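Local coordinates for protein deoxyhypusine synthase, putative (Entamoeba histolytica, PDB 7L9R) that probably transfers the aminobutyl group of spermidine to a lysine of the translation factor eIF5A in an NAD-dependent reaction, as deoxyhypusine synthases do, at residues I89-T94 with I266-G271; G101-F106 with D202-I207; Q168-F173 with G225-C230. All coordinates share one frame; numbering follows the deposited sequence.

Contact 1: residues I89-T94 with I266-G271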
loop_
_atom_site.group_PDB
_atom_site.type_symbol
_atom_site.label_atom_id
_atom_site.label_comp_id
_atom_site.label_asym_id
_atom_site.label_seq_id
_atom_site.Cartn_x
_atom_site.Cartn_y
_atom_site.Cartn_z
ATOM N N ILE B 89 12.341 27.228 9.013
ATOM C CA ILE B 89 12.396 25.800 8.720
ATOM C C ILE B 89 11.565 25.034 9.741
ATOM O O ILE B 89 11.808 25.133 10.950
ATOM C CB ILE B 89 13.845 25.284 8.689
ATOM C CG1 ILE B 89 14.651 26.069 7.649
ATOM C CG2 ILE B 89 13.872 23.793 8.399
ATOM C CD1 ILE B 89 16.055 25.569 7.449
ATOM N N TYR B 90 10.621 24.238 9.241
ATOM C CA TYR B 90 9.710 23.434 10.043
ATOM C C TYR B 90 10.081 21.969 9.880
ATOM O O TYR B 90 10.214 21.484 8.751
ATOM C CB TYR B 90 8.256 23.647 9.598
ATOM C CG TYR B 90 7.762 25.061 9.776
ATOM C CD1 TYR B 90 8.089 26.054 8.862
ATOM C CD2 TYR B 90 6.968 25.405 10.864
ATOM C CE1 TYR B 90 7.645 27.356 9.033
ATOM C CE2 TYR B 90 6.518 26.702 11.042
ATOM C CZ TYR B 90 6.860 27.672 10.123
ATOM O OH TYR B 90 6.413 28.961 10.300
ATOM N N LEU B 91 10.240 21.263 10.996
ATOM C CA LEU B 91 10.573 19.846 10.969
ATOM C C LEU B 91 9.422 19.057 11.572
ATOM O O LEU B 91 9.084 19.245 12.746
ATOM C CB LEU B 91 11.873 19.566 11.721
ATOM C CG LEU B 91 12.251 18.089 11.836
ATOM C CD1 LEU B 91 12.404 17.454 10.459
ATOM C CD2 LEU B 91 13.522 17.934 12.653
ATOM N N GLY B 92 8.828 18.176 10.775
ATOM C CA GLY B 92 7.758 17.302 11.228
ATOM C C GLY B 92 8.220 15.858 11.195
ATOM O O GLY B 92 8.888 15.437 10.248
ATOM N N PHE B 93 7.874 15.107 12.238
ATOM C CA PHE B 93 8.205 13.692 12.281
ATOM C C PHE B 93 7.210 12.973 13.177
ATOM O O PHE B 93 6.552 13.581 14.027
ATOM C CB PHE B 93 9.649 13.444 12.750
ATOM C CG PHE B 93 9.998 14.081 14.071
ATOM C CD1 PHE B 93 9.590 13.505 15.270
ATOM C CD2 PHE B 93 10.779 15.226 14.118
ATOM C CE1 PHE B 93 9.926 14.079 16.488
ATOM C CE2 PHE B 93 11.120 15.804 15.331
ATOM C CZ PHE B 93 10.694 15.231 16.519
ATOM N N THR B 94 7.088 11.670 12.957
ATOM C CA THR B 94 6.141 10.871 13.716
ATOM C C THR B 94 6.771 10.378 15.011
ATOM O O THR B 94 7.997 10.347 15.178
ATOM C CB THR B 94 5.647 9.669 12.913
ATOM O OG1 THR B 94 6.758 8.834 12.568
ATOM C CG2 THR B 94 4.961 10.124 11.652
ATOM N N ILE B 266 10.033 20.158 6.126
ATOM C CA ILE B 266 10.580 18.807 6.047
ATOM C C ILE B 266 9.684 17.924 6.899
ATOM O O ILE B 266 9.557 18.149 8.110
ATOM C CB ILE B 266 12.033 18.737 6.548
ATOM C CG1 ILE B 266 12.904 19.752 5.812
ATOM C CG2 ILE B 266 12.600 17.320 6.376
ATOM C CD1 ILE B 266 14.274 19.934 6.436
ATOM N N ILE B 267 9.056 16.929 6.275
ATOM C CA ILE B 267 8.091 16.078 6.961
ATOM C C ILE B 267 8.506 14.628 6.769
ATOM O O ILE B 267 8.607 14.149 5.633
ATOM C CB ILE B 267 6.659 16.304 6.453
ATOM C CG1 ILE B 267 6.262 17.769 6.644
ATOM C CG2 ILE B 267 5.683 15.410 7.209
ATOM C CD1 ILE B 267 4.922 18.114 6.046
ATOM N N LEU B 268 8.719 13.928 7.871
ATOM C CA LEU B 268 9.108 12.530 7.845
ATOM C C LEU B 268 7.941 11.711 8.376
ATOM O O LEU B 268 7.508 11.916 9.516
ATOM C CB LEU B 268 10.362 12.307 8.690
ATOM C CG LEU B 268 11.435 13.389 8.568
ATOM C CD1 LEU B 268 12.563 13.146 9.561
ATOM C CD2 LEU B 268 11.989 13.445 7.158
ATOM N N GLY B 269 7.440 10.789 7.551
ATOM C CA GLY B 269 6.323 9.944 7.913
ATOM C C GLY B 269 4.990 10.551 7.515
ATOM O O GLY B 269 4.889 11.709 7.104
ATOM N N GLY B 270 3.940 9.752 7.668
ATOM C CA GLY B 270 2.591 10.140 7.276
ATOM C C GLY B 270 1.738 10.461 8.488
ATOM O O GLY B 270 1.804 9.769 9.508
ATOM N N GLY B 271 0.931 11.512 8.367
ATOM C CA GLY B 271 0.002 11.895 9.409
ATOM C C GLY B 271 0.484 12.971 10.360
ATOM O O GLY B 271 -0.142 13.162 11.413
#
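Leu-91, Gly-92 and Phe-93 run beside Ile-266, Ile-267 and Leu-268 as neighbouring parallel strands. Their axes are 4.6 Å apart and only 8° out of line. Three backbone hydrogen bonds form the ladder. Ile-266 N gives to Tyr-90 O at 2.9 Å, nearly in line with the carbonyl. Gly-92 N gives to Ile-266 O at 2.8 Å with an almost straight N-H. Leu-268 N gives to Gly-92 O, also at 2.8 Å, but the donor sits above the carbonyl plane. A weak, bent bond from Thr-94 N to Leu-268 O ends the ladder. CA-H...O contacts, such as Ile-267 CA to Gly-92 O at 3.4 Å, lie between the regular bonds.

Apolar contacts come second. Leu-91 CG lies opposite its own backbone N (chi1 176°), and CD1 reaches Ile-266 CG2 at 4.1 Å. Ile-89 CG2 touches Ile-266 CD1 at 4.3 Å. Helix 51-66 lies against Ile-89 and Ile-266, and helix 102-111 against Leu-91 and Leu-268.

Beyond the strands, Thr-94 turns its methyl CG2 to Gly-269 CA at 4.0 Å. Its OG1 caps helix 95-99 through a weak bond to Met-97 N, whereas Leu-268 leads into a run of glycines.

Strands 87-93 and 262-268 are the middle pair of a six-stranded parallel sheet, order 3-2-1-4-5-6, as in Rossmann folds. Buried backbone bonds and aliphatic packing carry the strands; no side-chain polar group joins them.

Contact 2: residues G101-F106 with D202-I207; sequences GLRDTF and DTTSVI
The carbonyl of Thr-204 stands over one face of the Arg-103 guanidinium. Its O lies 3.2 Å from Arg-103 CZ, near the centre of the group. The oxygen sits over the face, and its angles to NH1 and NH2 are too poor for hydrogen bonds. Nearer the helix backbone, Val-206 CG2 packs on Arg-103 O at 3.4 Å and on Phe-106 CB at 3.9 Å.

Two waters complete the join. Water 1, in the guanidinium plane, accepts from Arg-103 NH1 at 2.8 Å and donates to Thr-204 OG1. Water 2 donates to Thr-204 O at 2.7 Å and also to Asp-104 OD1. The same OD1 takes a salt bridge from Arg-103 NH1 at 3.2 Å, tilted 26° from the guanidinium plane.

The contact lies where helix 102-111 meets the start of helix 206-212. Residues 202-205 make a type I turn, with Ser-205 at the N-cap position. Within it, Asp-202 OD1 also makes an Asx turn, accepting from Thr-204 N at 2.8 Å through its anti lone pair. Thr-204 OG1 gives to the same oxygen from above the carboxylate plane.

Further out, Asp-128 ties the two sides together. Its OD1 pairs with Arg-103 NE and accepts Val-206 N, while OD2 accepts Ile-207 N. The arginine chain bends at chi2 (-102°), which brings the guanidinium to Thr-204 O. Asp-104 OD2 takes the backbone N of Gly-28 of the second subunit, and Lys-27 of that subunit packs on Arg-103 and Thr-204.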
loop_
_atom_site.group_PDB
_atom_site.type_symbol
_atom_site.label_atom_id
_atom_site.label_comp_id
_atom_site.label_asym_id
_atom_site.label_seq_id
_atom_site.Cartn_x
_atom_site.Cartn_y
_atom_site.Cartn_z
ATOM N N GLY B 101 16.605 5.486 16.149
ATOM C CA GLY B 101 17.764 6.317 16.413
ATOM C C GLY B 101 17.673 7.718 15.848
ATOM O O GLY B 101 18.540 8.544 16.155
ATOM N N LEU B 102 16.657 8.000 15.026
ATOM C CA LEU B 102 16.462 9.352 14.516
ATOM C C LEU B 102 16.283 10.368 15.629
ATOM O O LEU B 102 16.540 11.560 15.412
ATOM C CB LEU B 102 15.244 9.419 13.603
ATOM C CG LEU B 102 15.392 8.930 12.168
ATOM C CD1 LEU B 102 14.047 9.087 11.454
ATOM C CD2 LEU B 102 16.484 9.692 11.464
ATOM N N ARG B 103 15.824 9.923 16.800
ATOM C CA ARG B 103 15.695 10.803 17.957
ATOM C C ARG B 103 16.974 11.592 18.205
ATOM O O ARG B 103 16.931 12.790 18.507
ATOM C CB ARG B 103 15.332 9.970 19.185
ATOM C CG ARG B 103 15.154 10.761 20.454
ATOM C CD ARG B 103 16.360 10.642 21.333
ATOM N NE ARG B 103 16.088 11.112 22.681
ATOM C CZ ARG B 103 16.858 10.846 23.725
ATOM N NH1 ARG B 103 17.959 10.121 23.602
ATOM N NH2 ARG B 103 16.513 11.314 24.920
ATOM N N ASP B 104 18.125 10.942 18.060
ATOM C CA ASP B 104 19.383 11.615 18.339
ATOM C C ASP B 104 19.822 12.495 17.179
ATOM O O ASP B 104 20.466 13.531 17.398
ATOM C CB ASP B 104 20.416 10.561 18.712
ATOM C CG ASP B 104 19.894 9.640 19.808
ATOM O OD1 ASP B 104 19.633 10.136 20.928
ATOM O OD2 ASP B 104 19.705 8.435 19.547
ATOM N N THR B 105 19.426 12.144 15.955
ATOM C CA THR B 105 19.561 13.077 14.843
ATOM C C THR B 105 18.746 14.341 15.097
ATOM O O THR B 105 19.248 15.460 14.920
ATOM C CB THR B 105 19.132 12.395 13.537
ATOM O OG1 THR B 105 19.904 11.204 13.349
ATOM C CG2 THR B 105 19.335 13.317 12.345
ATOM N N PHE B 106 17.487 14.182 15.550
ATOM C CA PHE B 106 16.640 15.340 15.839
ATOM C C PHE B 106 17.236 16.188 16.955
ATOM O O PHE B 106 17.203 17.424 16.893
ATOM C CB PHE B 106 15.216 14.898 16.216
ATOM C CG PHE B 106 14.505 14.103 15.140
ATOM C CD1 PHE B 106 14.824 14.264 13.795
ATOM C CD2 PHE B 106 13.521 13.180 15.479
ATOM C CE1 PHE B 106 14.169 13.518 12.804
ATOM C CE2 PHE B 106 12.861 12.421 14.496
ATOM C CZ PHE B 106 13.184 12.592 13.157
ATOM N N ASP B 202 18.115 17.331 30.409
ATOM C CA ASP B 202 18.959 16.243 29.931
ATOM C C ASP B 202 19.438 16.611 28.536
ATOM O O ASP B 202 18.621 16.747 27.620
ATOM C CB ASP B 202 18.179 14.924 29.905
ATOM C CG ASP B 202 19.068 13.715 29.687
ATOM O OD1 ASP B 202 19.887 13.728 28.736
ATOM O OD2 ASP B 202 18.937 12.746 30.472
ATOM N N THR B 203 20.754 16.761 28.362
ATOM C CA THR B 203 21.245 17.202 27.062
ATOM C C THR B 203 21.227 16.104 26.004
ATOM O O THR B 203 21.609 16.377 24.862
ATOM C CB THR B 203 22.670 17.767 27.168
ATOM O OG1 THR B 203 23.567 16.751 27.632
ATOM C CG2 THR B 203 22.706 18.970 28.107
ATOM N N THR B 204 20.760 14.894 26.321
ATOM C CA THR B 204 20.565 13.903 25.269
ATOM C C THR B 204 19.175 13.966 24.653
ATOM O O THR B 204 18.932 13.302 23.638
ATOM C CB THR B 204 20.813 12.479 25.785
ATOM O OG1 THR B 204 19.715 12.060 26.603
ATOM C CG2 THR B 204 22.123 12.393 26.583
ATOM N N SER B 205 18.266 14.750 25.225
ATOM C CA SER B 205 16.879 14.767 24.785
ATOM C C SER B 205 16.611 15.919 23.822
ATOM O O SER B 205 17.245 16.979 23.883
ATOM C CB SER B 205 15.932 14.867 25.980
ATOM O OG SER B 205 15.756 16.213 26.364
ATOM N N VAL B 206 15.661 15.687 22.918
ATOM C CA VAL B 206 15.223 16.727 21.994
ATOM C C VAL B 206 14.592 17.891 22.758
ATOM O O VAL B 206 14.914 19.063 22.513
ATOM C CB VAL B 206 14.254 16.136 20.952
ATOM C CG1 VAL B 206 13.614 17.235 20.118
ATOM C CG2 VAL B 206 14.977 15.117 20.053
ATOM N N ILE B 207 13.706 17.590 23.716
ATOM C CA ILE B 207 12.907 18.666 24.307
ATOM C C ILE B 207 13.753 19.586 25.183
ATOM O O ILE B 207 13.486 20.792 25.257
ATOM C CB ILE B 207 11.697 18.115 25.093
ATOM C CG1 ILE B 207 12.150 17.287 26.296
ATOM C CG2 ILE B 207 10.784 17.308 24.176
ATOM C CD1 ILE B 207 11.008 16.870 27.190
HETATM O O HOH W 1 18.998 9.454 26.115
HETATM O O HOH W 2 20.601 12.198 21.879
#

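Contact 3: residues Q168-F173 with G225-C230; sequences QWLKEF and GLFGTC
Leu-170 and Cys-230 meet in the close-packed part of this helix pair. Cys-230 SG lies 3.9 Å from Leu-170 CB and 4.0 Å from Leu-170 CD1. The leucine's other methyl comes up to the edge of the Phe-227 ring, where Leu-170 CD2 is 4.1 Å from Phe-227 CD1. Phe-173 closes this side. Phe-173 CE2 is 4.0 Å from Phe-227 CE1, and the two rings meet edge to edge. The two side chains cross at about a right angle. With CG opposite its backbone N (chi1 -172°), Phe-227 sends its ring toward helix 160-179.

Helices 160-179 and 226-237 cross here at -62°, with segment axes 9.5 Å apart. It is apolar packing of two helices, away from the centre of the chain. Met-195 and Met-196 of helix 189-200 also pack on Phe-173, and Ile-129 of helix 124-130 on Leu-170.

The other side is partly exposed and less covered. Lys-171 lies alongside Cys-230, with Lys-171 CG 3.9 Å from Cys-230 CB. The extended chain then carries NZ to a salt bridge with Glu-233, one turn further along helix 226-237. Leu-226, also partly exposed, touches Leu-170 CD1 through its own CD2 at 4.2 Å.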
loop_
_atom_site.group_PDB
_atom_site.type_symbol
_atom_site.label_atom_id
_atom_site.label_comp_id
_atom_site.label_asym_id
_atom_site.label_seq_id
_atom_site.Cartn_x
_atom_site.Cartn_y
_atom_site.Cartn_z
ATOM N N GLN B 168 5.565 7.923 36.224
ATOM C CA GLN B 168 5.743 8.608 37.500
ATOM C C GLN B 168 6.280 10.016 37.287
ATOM O O GLN B 168 5.793 10.975 37.895
ATOM C CB GLN B 168 6.680 7.807 38.406
ATOM N N TRP B 169 7.269 10.160 36.402
ATOM C CA TRP B 169 7.804 11.479 36.082
ATOM C C TRP B 169 6.718 12.391 35.523
ATOM O O TRP B 169 6.549 13.528 35.980
ATOM C CB TRP B 169 8.961 11.337 35.088
ATOM C CG TRP B 169 9.767 12.589 34.884
ATOM C CD1 TRP B 169 10.916 12.944 35.544
ATOM C CD2 TRP B 169 9.492 13.653 33.961
ATOM N NE1 TRP B 169 11.364 14.158 35.090
ATOM C CE2 TRP B 169 10.514 14.614 34.116
ATOM C CE3 TRP B 169 8.478 13.889 33.027
ATOM C CZ2 TRP B 169 10.553 15.790 33.367
ATOM C CZ3 TRP B 169 8.517 15.055 32.284
ATOM C CH2 TRP B 169 9.548 15.992 32.457
ATOM N N LEU B 170 5.974 11.908 34.524
ATOM C CA LEU B 170 4.910 12.719 33.938
ATOM C C LEU B 170 3.872 13.100 34.980
ATOM O O LEU B 170 3.361 14.226 34.976
ATOM C CB LEU B 170 4.251 11.974 32.779
ATOM C CG LEU B 170 5.125 11.745 31.549
ATOM C CD1 LEU B 170 4.444 10.789 30.586
ATOM C CD2 LEU B 170 5.438 13.070 30.874
ATOM N N LYS B 171 3.531 12.170 35.874
ATOM C CA LYS B 171 2.515 12.462 36.877
ATOM C C LYS B 171 3.010 13.498 37.878
ATOM O O LYS B 171 2.253 14.387 38.285
ATOM C CB LYS B 171 2.088 11.178 37.583
ATOM C CG LYS B 171 1.211 10.277 36.741
ATOM C CD LYS B 171 0.955 8.957 37.440
ATOM C CE LYS B 171 0.010 8.091 36.639
ATOM N NZ LYS B 171 -0.205 6.768 37.285
ATOM N N GLU B 172 4.277 13.407 38.287
ATOM C CA GLU B 172 4.815 14.416 39.191
ATOM C C GLU B 172 4.827 15.788 38.530
ATOM O O GLU B 172 4.525 16.799 39.175
ATOM C CB GLU B 172 6.216 14.016 39.654
ATOM C CG GLU B 172 6.239 12.765 40.518
ATOM C CD GLU B 172 7.626 12.432 41.021
ATOM O OE1 GLU B 172 8.380 13.375 41.351
ATOM O OE2 GLU B 172 7.963 11.230 41.089
ATOM N N PHE B 173 5.140 15.834 37.233
ATOM C CA PHE B 173 5.090 17.094 36.500
ATOM C C PHE B 173 3.671 17.650 36.451
ATOM O O PHE B 173 3.458 18.848 36.668
ATOM C CB PHE B 173 5.655 16.884 35.094
ATOM C CG PHE B 173 5.325 17.986 34.125
ATOM C CD1 PHE B 173 6.023 19.184 34.143
ATOM C CD2 PHE B 173 4.351 17.797 33.155
ATOM C CE1 PHE B 173 5.729 20.193 33.233
ATOM C CE2 PHE B 173 4.049 18.796 32.244
ATOM C CZ PHE B 173 4.741 19.994 32.279
ATOM N N GLY B 225 -1.634 10.467 23.887
ATOM C CA GLY B 225 -0.581 9.528 24.173
ATOM C C GLY B 225 -0.439 9.240 25.653
ATOM O O GLY B 225 -1.356 9.466 26.455
ATOM N N LEU B 226 0.749 8.752 26.029
ATOM C CA LEU B 226 1.000 8.370 27.416
ATOM C C LEU B 226 0.742 9.532 28.371
ATOM O O LEU B 226 0.244 9.324 29.486
ATOM C CB LEU B 226 2.434 7.865 27.566
ATOM C CG LEU B 226 2.802 7.264 28.919
ATOM C CD1 LEU B 226 1.932 6.049 29.202
ATOM C CD2 LEU B 226 4.285 6.905 28.960
ATOM N N PHE B 227 1.045 10.763 27.938
ATOM C CA PHE B 227 0.698 11.944 28.729
ATOM C C PHE B 227 -0.786 11.958 29.086
ATOM O O PHE B 227 -1.152 12.248 30.231
ATOM C CB PHE B 227 1.089 13.223 27.979
ATOM C CG PHE B 227 0.954 14.484 28.801
ATOM C CD1 PHE B 227 1.976 14.901 29.635
ATOM C CD2 PHE B 227 -0.188 15.261 28.723
ATOM C CE1 PHE B 227 1.853 16.059 30.389
ATOM C CE2 PHE B 227 -0.317 16.414 29.470
ATOM C CZ PHE B 227 0.704 16.813 30.309
ATOM N N GLY B 228 -1.656 11.629 28.128
ATOM C CA GLY B 228 -3.082 11.604 28.423
ATOM C C GLY B 228 -3.463 10.455 29.338
ATOM O O GLY B 228 -4.299 10.614 30.230
ATOM N N THR B 229 -2.833 9.293 29.151
ATOM C CA THR B 229 -3.031 8.180 30.079
ATOM C C THR B 229 -2.716 8.592 31.513
ATOM O O THR B 229 -3.458 8.250 32.442
ATOM C CB THR B 229 -2.156 6.993 29.673
ATOM O OG1 THR B 229 -2.433 6.631 28.315
ATOM C CG2 THR B 229 -2.409 5.795 30.589
ATOM N N CYS B 230 -1.625 9.339 31.710
ATOM C CA CYS B 230 -1.269 9.790 33.052
ATOM C C CYS B 230 -2.298 10.759 33.609
ATOM O O CYS B 230 -2.560 10.763 34.818
ATOM C CB CYS B 230 0.115 10.436 33.040
ATOM S SG CYS B 230 1.428 9.277 32.657
#

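Overall arrangement
Contacts 1 and 2 share one core. The Phe-106 ring of contact 2 stacks on Phe-93 of contact 1, with Phe-106 CE2 3.3 Å from Phe-93 CG. Leu-268 CD1 meets Phe-106 CE1 at 3.6 Å. Their centres are about 15 Å apart. Contact 3 stands away, its centre about 20 Å from that of contact 2 and 24 Å from that of contact 1. Its nearest atoms are about 6 Å from contact 2. Helix 124-130 bridges the two: Asp-128 serves contact 2, and Ile-129 packs on contact 3. Contact 2 meets the second subunit; no other chain touches contact 1. Active sites of this family form between subunits, and this is probably so here.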